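Local structure of ricin B-related lectin (Polyporus squamosus, 5MUA) at residues 4-9 and 176-181; 63-68 and 230-235; 157-162 and 252-257; 52-55 and 60-63. The protein joins a galactose-binding beta-trefoil lectin to a calcium-dependent, papain-like protease domain, here blocked by the inhibitor E-64. All coordinates share one frame; numbering follows the deposited sequence. Where two conformers were deposited one is given.

Interaction 1: residues 4-9 and 176-181; sequences QGHGIY and DGLYLV. With CA (calcium ion), chain E; CA (calcium ion), chain D.
L178 turns its CD2 methyl onto the imidazole of H6, where the loop and first strand of the beta-trefoil lectin part (4-9) meet strand 178-180 of the papain-like part. The methyl lies 3.6 Å from H6 NE2 and approaches the ring obliquely. Both side chains run with CG anti to the backbone N (chi1 -169° in H6, -179° in L178), which sends each away from its own backbone and into the gap between the two segments. CD1, the leucine's other branch, rests near the CA of G7. Two residues further along each segment, I8 and L180 cross at about a right angle, with I8 CG2 4.0 Å from L180 CD1 and I8 CD1 against L180 CB. No hydrogen bond bridges the two segments. Their own backbones pair with other strands, I8 with L149 and L178 with A233, while L50 and F232 add to the apolar filling.

At the lectin end, Y9 OH gives its proton to G5 O at 2.6 Å and accepts from Q4 N, pinning the N-terminal turn. At the other end, Y179 OH accepts from D176 N, beside the calcium pair where S175 and, from the second subunit, E204, D207, D209 and D210 also bind. D176 OD1 bridges the two calcium ions, at 2.3 Å from one and 2.6 Å from the other, and OD2 binds the second ion alone at 2.5 Å.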
loop_
_atom_site.group_PDB
_atom_site.type_symbol
_atom_site.label_atom_id
_atom_site.label_comp_id
_atom_site.label_asym_id
_atom_site.label_seq_id
_atom_site.Cartn_x
_atom_site.Cartn_y
_atom_site.Cartn_z
ATOM N N GLN B 4 4.774 29.003 -12.685
ATOM C CA GLN B 4 6.053 28.411 -12.997
ATOM C C GLN B 4 5.938 27.322 -14.051
ATOM O O GLN B 4 6.720 26.361 -14.107
ATOM C CB GLN B 4 6.719 27.872 -11.710
ATOM C CG GLN B 4 7.112 28.931 -10.681
ATOM C CD GLN B 4 7.309 28.285 -9.305
ATOM O OE1 GLN B 4 8.120 27.390 -9.167
ATOM N NE2 GLN B 4 6.477 28.665 -8.326
ATOM N N GLY B 5 4.960 27.478 -14.934
ATOM C CA GLY B 5 4.692 26.501 -16.003
ATOM C C GLY B 5 4.037 25.239 -15.467
ATOM O O GLY B 5 3.255 25.259 -14.512
ATOM N N HIS B 6 4.348 24.127 -16.105
ATOM C CA HIS B 6 3.773 22.814 -15.725
ATOM C C HIS B 6 3.636 22.633 -14.220
ATOM O O HIS B 6 4.635 22.715 -13.537
ATOM C CB HIS B 6 4.646 21.705 -16.293
ATOM C CG HIS B 6 4.034 20.342 -16.197
ATOM N ND1 HIS B 6 4.789 19.206 -16.262
ATOM C CD2 HIS B 6 2.744 19.931 -16.066
ATOM C CE1 HIS B 6 3.991 18.146 -16.224
ATOM N NE2 HIS B 6 2.755 18.560 -16.068
ATOM N N GLY B 7 2.420 22.374 -13.706
ATOM C CA GLY B 7 2.207 22.272 -12.264
ATOM C C GLY B 7 0.747 22.285 -11.887
ATOM O O GLY B 7 -0.136 22.325 -12.763
ATOM N N ILE B 8 0.467 22.217 -10.606
ATOM C CA ILE B 8 -0.917 22.283 -10.080
ATOM C C ILE B 8 -0.953 23.520 -9.228
ATOM O O ILE B 8 0.009 23.796 -8.442
ATOM C CB ILE B 8 -1.284 21.035 -9.226
ATOM C CG1 ILE B 8 -1.200 19.800 -10.163
ATOM C CG2 ILE B 8 -2.639 21.191 -8.610
ATOM C CD1 ILE B 8 -1.188 18.455 -9.447
ATOM N N TYR B 9 -2.019 24.303 -9.401
ATOM C CA TYR B 9 -2.111 25.622 -8.823
ATOM C C TYR B 9 -3.482 25.970 -8.313
ATOM O O TYR B 9 -4.496 25.457 -8.809
ATOM C CB TYR B 9 -1.805 26.641 -9.888
ATOM C CG TYR B 9 -0.479 26.563 -10.500
ATOM C CD1 TYR B 9 -0.242 25.785 -11.634
ATOM C CD2 TYR B 9 0.550 27.346 -10.009
ATOM C CE1 TYR B 9 0.989 25.757 -12.197
ATOM C CE2 TYR B 9 1.803 27.374 -10.597
ATOM C CZ TYR B 9 2.033 26.576 -11.727
ATOM O OH TYR B 9 3.281 26.591 -12.307
ATOM N N ASP B 176 6.802 8.628 -9.647
ATOM C CA ASP B 176 6.064 9.479 -10.559
ATOM C C ASP B 176 6.846 10.750 -10.846
ATOM O O ASP B 176 7.878 10.986 -10.266
ATOM C CB ASP B 176 4.694 9.788 -9.992
ATOM C CG ASP B 176 3.837 8.496 -9.818
ATOM O OD1 ASP B 176 3.550 7.842 -10.842
ATOM O OD2 ASP B 176 3.480 8.171 -8.673
ATOM N N GLY B 177 6.346 11.500 -11.798
ATOM C CA GLY B 177 7.001 12.733 -12.242
ATOM C C GLY B 177 6.520 14.038 -11.634
ATOM O O GLY B 177 7.311 14.975 -11.518
ATOM N N LEU B 178 5.223 14.147 -11.349
ATOM C CA LEU B 178 4.626 15.381 -10.893
ATOM C C LEU B 178 3.743 15.033 -9.736
ATOM O O LEU B 178 2.888 14.146 -9.850
ATOM C CB LEU B 178 3.763 16.006 -11.994
ATOM C CG LEU B 178 3.097 17.340 -11.593
ATOM C CD1 LEU B 178 4.144 18.425 -11.304
ATOM C CD2 LEU B 178 2.059 17.794 -12.651
ATOM N N TYR B 179 4.007 15.674 -8.612
ATOM C CA TYR B 179 3.260 15.383 -7.387
ATOM C C TYR B 179 2.393 16.553 -6.912
ATOM O O TYR B 179 2.892 17.678 -6.801
ATOM C CB TYR B 179 4.237 15.046 -6.273
ATOM C CG TYR B 179 4.911 13.745 -6.462
ATOM C CD1 TYR B 179 4.319 12.589 -6.061
ATOM C CD2 TYR B 179 6.135 13.656 -7.192
ATOM C CE1 TYR B 179 4.928 11.351 -6.258
ATOM C CE2 TYR B 179 6.784 12.430 -7.335
ATOM C CZ TYR B 179 6.154 11.274 -6.868
ATOM O OH TYR B 179 6.750 10.061 -7.043
ATOM N N LEU B 180 1.167 16.254 -6.500
ATOM C CA LEU B 180 0.357 17.165 -5.665
ATOM C C LEU B 180 0.792 17.033 -4.218
ATOM O O LEU B 180 0.950 15.925 -3.685
ATOM C CB LEU B 180 -1.130 16.920 -5.765
ATOM C CG LEU B 180 -2.055 17.738 -4.835
ATOM C CD1 LEU B 180 -1.891 19.215 -5.261
ATOM C CD2 LEU B 180 -3.500 17.276 -5.058
ATOM N N VAL B 181 1.015 18.165 -3.600
ATOM C CA VAL B 181 1.370 18.213 -2.178
ATOM C C VAL B 181 0.046 18.428 -1.454
ATOM O O VAL B 181 -0.646 19.435 -1.641
ATOM C CB VAL B 181 2.360 19.374 -1.868
ATOM C CG1 VAL B 181 2.564 19.570 -0.368
ATOM C CG2 VAL B 181 3.693 19.182 -2.564
HETATM CA CA CA E . 4.589 6.084 -11.949
HETATM CA CA CA D . 1.718 6.574 -9.440
HETATM O O HOH W 1 1.011 7.281 -7.303
HETATM O O HOH W 2 5.400 7.577 -13.662
#

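Interaction 2: residues 63-68 and 230-235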
loop_
_atom_site.group_PDB
_atom_site.type_symbol
_atom_site.label_atom_id
_atom_site.label_comp_id
_atom_site.label_asym_id
_atom_site.label_seq_id
_atom_site.Cartn_x
_atom_site.Cartn_y
_atom_site.Cartn_z
ATOM N N ARG B 63 -6.643 22.337 -16.664
ATOM C CA ARG B 63 -7.565 21.217 -16.378
ATOM C C ARG B 63 -7.960 21.162 -14.935
ATOM O O ARG B 63 -7.106 21.302 -14.064
ATOM C CB ARG B 63 -6.858 19.909 -16.788
ATOM C CG ARG B 63 -7.751 18.713 -16.839
ATOM C CD ARG B 63 -7.004 17.423 -17.172
ATOM N NE ARG B 63 -8.004 16.431 -17.476
ATOM C CZ ARG B 63 -7.738 15.177 -17.809
ATOM N NH1 ARG B 63 -6.485 14.717 -17.813
ATOM N NH2 ARG B 63 -8.738 14.402 -18.130
ATOM N N ASN B 64 -9.225 20.909 -14.668
ATOM C CA ASN B 64 -9.701 20.783 -13.293
ATOM C C ASN B 64 -9.244 19.404 -12.777
ATOM O O ASN B 64 -9.570 18.398 -13.367
ATOM C CB ASN B 64 -11.210 20.967 -13.225
ATOM C CG ASN B 64 -11.694 21.133 -11.826
ATOM O OD1 ASN B 64 -12.204 20.203 -11.239
ATOM N ND2 ASN B 64 -11.544 22.336 -11.270
ATOM N N ALA B 65 -8.390 19.355 -11.763
ATOM C CA ALA B 65 -7.801 18.053 -11.341
ATOM C C ALA B 65 -8.967 17.156 -10.893
ATOM O O ALA B 65 -8.943 15.943 -11.175
ATOM C CB ALA B 65 -6.791 18.221 -10.209
ATOM N N PHE B 66 -9.930 17.735 -10.165
ATOM C CA PHE B 66 -11.035 16.986 -9.601
ATOM C C PHE B 66 -11.942 16.437 -10.701
ATOM O O PHE B 66 -12.099 15.247 -10.836
ATOM C CB PHE B 66 -11.807 17.841 -8.587
ATOM C CG PHE B 66 -13.014 17.161 -7.970
ATOM C CD1 PHE B 66 -12.854 16.203 -6.980
ATOM C CD2 PHE B 66 -14.308 17.442 -8.421
ATOM C CE1 PHE B 66 -13.966 15.567 -6.439
ATOM C CE2 PHE B 66 -15.435 16.801 -7.898
ATOM C CZ PHE B 66 -15.249 15.875 -6.877
ATOM N N ALA B 67 -12.528 17.337 -11.515
ATOM C CA ALA B 67 -13.582 16.981 -12.459
ATOM C C ALA B 67 -13.049 16.430 -13.772
ATOM O O ALA B 67 -13.802 15.777 -14.511
ATOM C CB ALA B 67 -14.511 18.165 -12.737
ATOM N N GLY B 68 -11.791 16.644 -14.053
ATOM C CA GLY B 68 -11.161 16.233 -15.311
ATOM C C GLY B 68 -11.429 17.140 -16.498
ATOM O O GLY B 68 -10.751 17.013 -17.539
ATOM N N ASN B 230 -5.641 12.865 -15.111
ATOM C CA ASN B 230 -4.430 12.099 -14.947
ATOM C C ASN B 230 -3.171 13.001 -14.993
ATOM O O ASN B 230 -3.300 14.244 -14.989
ATOM C CB ASN B 230 -4.461 11.048 -16.046
ATOM C CG ASN B 230 -4.231 11.624 -17.369
ATOM O OD1 ASN B 230 -4.086 12.853 -17.509
ATOM N ND2 ASN B 230 -4.102 10.747 -18.397
ATOM N N GLY B 231 -1.987 12.403 -14.985
ATOM C CA GLY B 231 -0.775 13.124 -15.215
ATOM C C GLY B 231 -0.125 13.739 -14.001
ATOM O O GLY B 231 0.784 14.550 -14.141
ATOM N N PHE B 232 -0.556 13.313 -12.808
ATOM C CA PHE B 232 0.146 13.636 -11.566
ATOM C C PHE B 232 -0.196 12.539 -10.536
ATOM O O PHE B 232 -1.135 11.741 -10.737
ATOM C CB PHE B 232 -0.332 14.968 -10.975
ATOM C CG PHE B 232 -1.757 14.956 -10.493
ATOM C CD1 PHE B 232 -2.854 14.984 -11.383
ATOM C CD2 PHE B 232 -2.045 15.003 -9.147
ATOM C CE1 PHE B 232 -4.176 14.974 -10.887
ATOM C CE2 PHE B 232 -3.364 15.025 -8.692
ATOM C CZ PHE B 232 -4.421 14.993 -9.556
ATOM N N ALA B 233 0.561 12.572 -9.430
ATOM C CA ALA B 233 0.355 11.658 -8.326
ATOM C C ALA B 233 0.286 12.451 -7.079
ATOM O O ALA B 233 0.580 13.642 -7.062
ATOM C CB ALA B 233 1.520 10.660 -8.242
ATOM N N LEU B 234 -0.137 11.783 -6.021
ATOM C CA LEU B 234 -0.155 12.371 -4.687
ATOM C C LEU B 234 1.094 11.982 -3.927
ATOM O O LEU B 234 1.437 10.776 -3.847
ATOM C CB LEU B 234 -1.404 11.898 -3.919
ATOM C CG LEU B 234 -2.800 12.148 -4.522
ATOM C CD1 LEU B 234 -3.869 11.770 -3.540
ATOM C CD2 LEU B 234 -3.041 13.560 -5.036
ATOM N N LEU B 235 1.792 12.956 -3.350
ATOM C CA LEU B 235 2.986 12.667 -2.555
ATOM C C LEU B 235 2.637 12.006 -1.248
ATOM O O LEU B 235 1.942 12.571 -0.455
ATOM C CB LEU B 235 3.807 13.932 -2.249
ATOM C CG LEU B 235 5.116 13.671 -1.461
ATOM C CD1 LEU B 235 6.052 12.673 -2.143
ATOM C CD2 LEU B 235 5.811 14.961 -1.161
HETATM O O HOH W 3 -3.995 15.802 -17.279
#
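R63 and N230 meet where the end of a beta-trefoil hairpin strand faces the loop leading into strand 233-243 of the papain-like part. N230 OD1 sits at the edge of the guanidinium, near its plane and 3.1 Å from R63 NH1, with the amide and guanidinium planes 86° apart. Water 3 links the same two residues, accepting from R63 NH1 at 2.8 Å and able to donate to N230 O, one of several acceptors around it. Beside this polar patch, A65 CB touches F232 CZ at 4.1 Å, coming obliquely to the ring.

In the next shell, F227 meets the F232 ring edge-to-face and I205 of the second subunit packs on it, while A65 and L50 border it from the lectin part. The backbone of A65 also bonds to that of A229. The turn after R63 is shaped by an Asx motif: N64 OD1 takes the amide of A67 on a lone pair, and G68 N returns to N64 O. This places G68 O where the extended arginine can use it. R63 NE donates to that oxygen at 2.8 Å, nearly straight (171°), the acceptor lying almost exactly in the guanidinium plane.

Interaction 3: residues 157-162 and 252-257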
loop_
_atom_site.group_PDB
_atom_site.type_symbol
_atom_site.label_atom_id
_atom_site.label_comp_id
_atom_site.label_asym_id
_atom_site.label_seq_id
_atom_site.Cartn_x
_atom_site.Cartn_y
_atom_site.Cartn_z
ATOM N N HIS B 157 13.001 14.684 -4.620
ATOM C CA HIS B 157 14.274 13.975 -4.396
ATOM C C HIS B 157 15.347 14.888 -3.785
ATOM O O HIS B 157 15.982 14.533 -2.753
ATOM C CB HIS B 157 14.745 13.276 -5.672
ATOM C CG HIS B 157 16.096 12.622 -5.563
ATOM N ND1 HIS B 157 16.340 11.529 -4.754
ATOM C CD2 HIS B 157 17.268 12.903 -6.177
ATOM C CE1 HIS B 157 17.595 11.147 -4.896
ATOM N NE2 HIS B 157 18.186 11.969 -5.749
ATOM N N ALA B 158 15.506 16.081 -4.367
ATOM C CA ALA B 158 16.416 17.042 -3.830
ATOM C C ALA B 158 16.065 17.433 -2.403
ATOM O O ALA B 158 16.921 17.443 -1.513
ATOM C CB ALA B 158 16.526 18.286 -4.715
ATOM N N THR B 159 14.805 17.715 -2.172
ATOM C CA THR B 159 14.346 18.022 -0.854
ATOM C C THR B 159 14.709 16.904 0.146
ATOM O O THR B 159 15.276 17.147 1.233
ATOM C CB THR B 159 12.848 18.312 -0.910
ATOM O OG1 THR B 159 12.730 19.609 -1.524
ATOM C CG2 THR B 159 12.230 18.389 0.455
ATOM N N LEU B 160 14.425 15.703 -0.280
ATOM C CA LEU B 160 14.635 14.517 0.550
ATOM C C LEU B 160 16.116 14.329 0.857
ATOM O O LEU B 160 16.498 14.181 2.026
ATOM C CB LEU B 160 14.083 13.308 -0.183
ATOM C CG LEU B 160 14.254 11.978 0.472
ATOM C CD1 LEU B 160 13.545 11.913 1.823
ATOM C CD2 LEU B 160 13.721 10.950 -0.495
ATOM N N LEU B 161 16.950 14.447 -0.142
ATOM C CA LEU B 161 18.398 14.391 0.089
ATOM C C LEU B 161 18.977 15.484 0.943
ATOM O O LEU B 161 20.031 15.284 1.486
ATOM C CB LEU B 161 19.201 14.234 -1.219
ATOM C CG LEU B 161 18.914 12.915 -1.942
ATOM C CD1 LEU B 161 19.691 12.888 -3.256
ATOM C CD2 LEU B 161 19.205 11.676 -1.093
ATOM N N ALA B 162 18.329 16.644 1.063
ATOM C CA ALA B 162 18.848 17.725 1.873
ATOM C C ALA B 162 18.312 17.737 3.321
ATOM O O ALA B 162 18.728 18.519 4.161
ATOM C CB ALA B 162 18.562 19.061 1.198
ATOM N N TRP B 252 5.933 10.139 5.234
ATOM C CA TRP B 252 6.518 11.444 5.154
ATOM C C TRP B 252 5.961 12.224 3.978
ATOM O O TRP B 252 5.471 11.643 2.987
ATOM C CB TRP B 252 8.001 11.415 5.069
ATOM C CG TRP B 252 8.581 10.717 3.839
ATOM C CD1 TRP B 252 8.885 9.378 3.729
ATOM C CD2 TRP B 252 8.980 11.319 2.602
ATOM N NE1 TRP B 252 9.425 9.124 2.465
ATOM C CE2 TRP B 252 9.523 10.308 1.783
ATOM C CE3 TRP B 252 8.916 12.630 2.097
ATOM C CZ2 TRP B 252 9.927 10.547 0.489
ATOM C CZ3 TRP B 252 9.378 12.865 0.828
ATOM C CH2 TRP B 252 9.893 11.844 0.046
ATOM N N PHE B 253 6.112 13.533 4.096
ATOM C CA PHE B 253 5.498 14.471 3.204
ATOM C C PHE B 253 6.376 15.722 3.125
ATOM O O PHE B 253 7.336 15.922 3.930
ATOM C CB PHE B 253 4.131 14.904 3.792
ATOM C CG PHE B 253 3.125 13.787 3.898
ATOM C CD1 PHE B 253 2.409 13.373 2.776
ATOM C CD2 PHE B 253 2.885 13.174 5.085
ATOM C CE1 PHE B 253 1.535 12.278 2.842
ATOM C CE2 PHE B 253 1.979 12.117 5.185
ATOM C CZ PHE B 253 1.299 11.679 4.063
ATOM N N VAL B 254 6.002 16.596 2.197
ATOM C CA VAL B 254 6.532 17.971 2.227
ATOM C C VAL B 254 5.386 18.865 2.483
ATOM O O VAL B 254 4.239 18.514 2.301
ATOM C CB VAL B 254 7.384 18.384 0.993
ATOM C CG1 VAL B 254 8.510 17.413 0.743
ATOM C CG2 VAL B 254 6.577 18.490 -0.270
ATOM N N GLU B 255 5.704 20.062 2.969
ATOM C CA GLU B 255 4.715 20.983 3.482
ATOM C C GLU B 255 4.343 21.943 2.364
ATOM O O GLU B 255 5.205 22.452 1.679
ATOM C CB GLU B 255 5.337 21.826 4.639
ATOM C CG GLU B 255 5.557 21.077 5.956
ATOM C CD GLU B 255 4.245 20.757 6.613
ATOM O OE1 GLU B 255 3.294 21.550 6.521
ATOM O OE2 GLU B 255 4.158 19.742 7.255
ATOM N N ARG B 256 3.062 22.244 2.249
ATOM C CA ARG B 256 2.655 23.341 1.384
ATOM C C ARG B 256 3.229 24.691 1.646
ATOM O O ARG B 256 3.556 25.396 0.699
ATOM C CB ARG B 256 1.170 23.448 1.304
ATOM C CG ARG B 256 0.794 22.893 -0.047
ATOM C CD ARG B 256 -0.609 23.101 -0.194
ATOM N NE ARG B 256 -1.243 22.039 -0.917
ATOM C CZ ARG B 256 -2.526 22.100 -1.182
ATOM N NH1 ARG B 256 -3.184 23.237 -0.843
ATOM N NH2 ARG B 256 -3.100 21.112 -1.848
ATOM N N GLY B 257 3.400 25.026 2.910
ATOM C CA GLY B 257 4.010 26.357 3.260
ATOM C C GLY B 257 5.480 26.407 3.010
ATOM O O GLY B 257 6.085 27.485 2.957
#
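L160 carries its branch point trans to its own amide nitrogen (chi1 177°) and extends both methyls from helix 153-162 toward W252, whose chi1 of 62° holds the indole between its own backbone N and carbonyl carbon. The leucine comes at the indole roughly square on. L160 CD1 stands over one face of the six-membered ring, 4.2 Å from its centroid and 15° off the normal, a CH-pi contact. The other methyl, CD2, lies 3.9 Å from W252 CZ2, so the leucine fork spans the outer part of the benzo ring.

One residue back on the helix, T159 points its CG2 methyl at V254 CG1, 3.9 Å away. W252 and V254 project from the same side of strand 246-255, the side facing the helix. M239 and F286 border both L160 and W252, and V262 touches both T159 and W252. The polar atoms of T159 and W252 look to other partners: T159 OG1 makes a weak bond to N155 O, and W252 NE1 a weak one to L238 O.

The helix after the trefoil strands thus meets the papain-like sheet carbon to carbon, with no hydrogen bond across, so this contact rests on shape and apolar burial.

Interaction 4: residues 52-55 and 60-63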
loop_
_atom_site.group_PDB
_atom_site.type_symbol
_atom_site.label_atom_id
_atom_site.label_comp_id
_atom_site.label_asym_id
_atom_site.label_seq_id
_atom_site.Cartn_x
_atom_site.Cartn_y
_atom_site.Cartn_z
ATOM N N GLU B 52 -0.886 22.278 -17.996
ATOM C CA GLU B 52 0.014 21.443 -18.779
ATOM C C GLU B 52 0.433 22.114 -20.097
ATOM O O GLU B 52 -0.387 22.532 -20.852
ATOM C CB GLU B 52 -0.536 20.045 -19.032
ATOM C CG GLU B 52 -0.786 19.254 -17.759
ATOM C CD GLU B 52 -1.614 17.994 -17.954
ATOM O OE1 GLU B 52 -2.812 18.124 -18.255
ATOM O OE2 GLU B 52 -1.041 16.879 -17.866
ATOM N N PRO B 53 1.737 22.128 -20.365
ATOM C CA PRO B 53 2.234 22.766 -21.588
ATOM C C PRO B 53 1.766 22.023 -22.800
ATOM O O PRO B 53 1.705 20.781 -22.753
ATOM C CB PRO B 53 3.766 22.713 -21.423
ATOM C CG PRO B 53 4.020 21.549 -20.531
ATOM C CD PRO B 53 2.827 21.539 -19.568
ATOM N N VAL B 54 1.447 22.722 -23.876
ATOM C CA VAL B 54 1.082 22.063 -25.121
ATOM C C VAL B 54 2.116 22.268 -26.256
ATOM O O VAL B 54 1.793 22.078 -27.391
ATOM C CB VAL B 54 -0.302 22.453 -25.657
ATOM C CG1 VAL B 54 -1.419 21.921 -24.770
ATOM C CG2 VAL B 54 -0.379 23.936 -25.823
ATOM N N GLY B 55 3.337 22.648 -25.945
ATOM C CA GLY B 55 4.409 22.738 -26.972
ATOM C C GLY B 55 4.320 24.001 -27.830
ATOM O O GLY B 55 4.733 23.979 -28.982
ATOM N N TYR B 60 -0.870 26.660 -22.597
ATOM C CA TYR B 60 -1.180 25.584 -21.652
ATOM C C TYR B 60 -2.632 25.214 -21.750
ATOM O O TYR B 60 -3.499 26.076 -22.052
ATOM C CB TYR B 60 -0.944 26.052 -20.205
ATOM C CG TYR B 60 0.479 26.480 -19.938
ATOM C CD1 TYR B 60 1.460 25.555 -19.537
ATOM C CD2 TYR B 60 0.866 27.829 -20.058
ATOM C CE1 TYR B 60 2.803 25.962 -19.308
ATOM C CE2 TYR B 60 2.163 28.237 -19.849
ATOM C CZ TYR B 60 3.132 27.315 -19.472
ATOM O OH TYR B 60 4.409 27.764 -19.268
ATOM N N THR B 61 -2.931 23.933 -21.447
ATOM C CA THR B 61 -4.292 23.583 -21.045
ATOM C C THR B 61 -4.354 23.809 -19.537
ATOM O O THR B 61 -3.346 23.725 -18.845
ATOM C CB THR B 61 -4.625 22.136 -21.356
ATOM O OG1 THR B 61 -3.568 21.248 -20.936
ATOM C CG2 THR B 61 -4.864 21.965 -22.808
ATOM N N VAL B 62 -5.554 24.080 -19.054
ATOM C CA VAL B 62 -5.837 24.337 -17.667
ATOM C C VAL B 62 -6.985 23.404 -17.342
ATOM O O VAL B 62 -8.135 23.597 -17.735
ATOM C CB VAL B 62 -6.206 25.834 -17.412
ATOM C CG1 VAL B 62 -6.586 26.074 -15.961
ATOM C CG2 VAL B 62 -5.079 26.699 -17.864
ATOM N N ARG B 63 -6.643 22.337 -16.664
ATOM C CA ARG B 63 -7.565 21.217 -16.378
ATOM C C ARG B 63 -7.960 21.162 -14.935
ATOM O O ARG B 63 -7.106 21.302 -14.064
ATOM C CB ARG B 63 -6.858 19.909 -16.788
ATOM C CG ARG B 63 -7.751 18.713 -16.839
ATOM C CD ARG B 63 -7.004 17.423 -17.172
ATOM N NE ARG B 63 -8.004 16.431 -17.476
ATOM C CZ ARG B 63 -7.738 15.177 -17.809
ATOM N NH1 ARG B 63 -6.485 14.717 -17.813
ATOM N NH2 ARG B 63 -8.738 14.402 -18.130
HETATM O O HOH W 4 -3.943 20.561 -18.354
HETATM O O HOH W 3 -3.995 15.802 -17.279
#
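E52 and T61 form the hydrogen-bonded pair of an antiparallel beta hairpin, strands 49-53 and 59-64 of the beta-trefoil lectin. Their backbones bond in both directions: E52 N gives to T61 O and T61 N to E52 O, each at 3.0 Å. E52 O also receives a CA-H...O contact from Y60, and T61 OG1 lies 3.4 Å from it, a weak and unsettled bond at most. The next pair, P53 with Y60, is non-hydrogen-bonded, a position where proline's lack of an N-H costs no bond across the hairpin; the two CA atoms come within 4.4 Å.

Apolar contacts border this ladder. The Y60 ring runs alongside the proline, with CD1 3.5 Å from P53 N and CE1 against P53 CB. Its CG is anti to the carbonyl carbon (chi1 -60°), which lays the ring past the E52-P53 peptide, and F3 meets it edge-to-face. Toward the turn, V54 CG1 touches the T61 methyl CG2 at 4.0 Å.

Water-mediated links occupy the face carrying E52, T61 and R63. E52 OE1 is within hydrogen-bonding distance of water 3, a likely donor, which also contacts R63 NH1; the arginine's NE is engaged by G68 O. The charged groups are not in direct contact, but opposite charges 5.0 Å apart (E52 OE1 to R63 NH1) probably still attract, with water 3 between them. Water 4 lies between E52 OE1 and the threonine hydroxyl, 2.7 Å from T61 OG1.

In the fold
From the N terminus, strand 7-13 opens interaction 1, the long loop that closes only when strand 178-180 arrives. Within it lies the short hairpin of interaction 4, whose strand 49-53 neighbours strand 7-13; H6 packs on both E52 and P53. R63 ends that hairpin and starts interaction 2, with water 3 common to both. Interactions 1, 2 and 3 cross one another, since they open in the order 1, 2, 3 and close in that same order. Strands 178-180, 233-243 and 246-255 lie side by side, so these closures tie the trefoil and its following helix into the papain-like part. Interactions 1 and 2 also reach the second subunit; no other chain touches interaction 3.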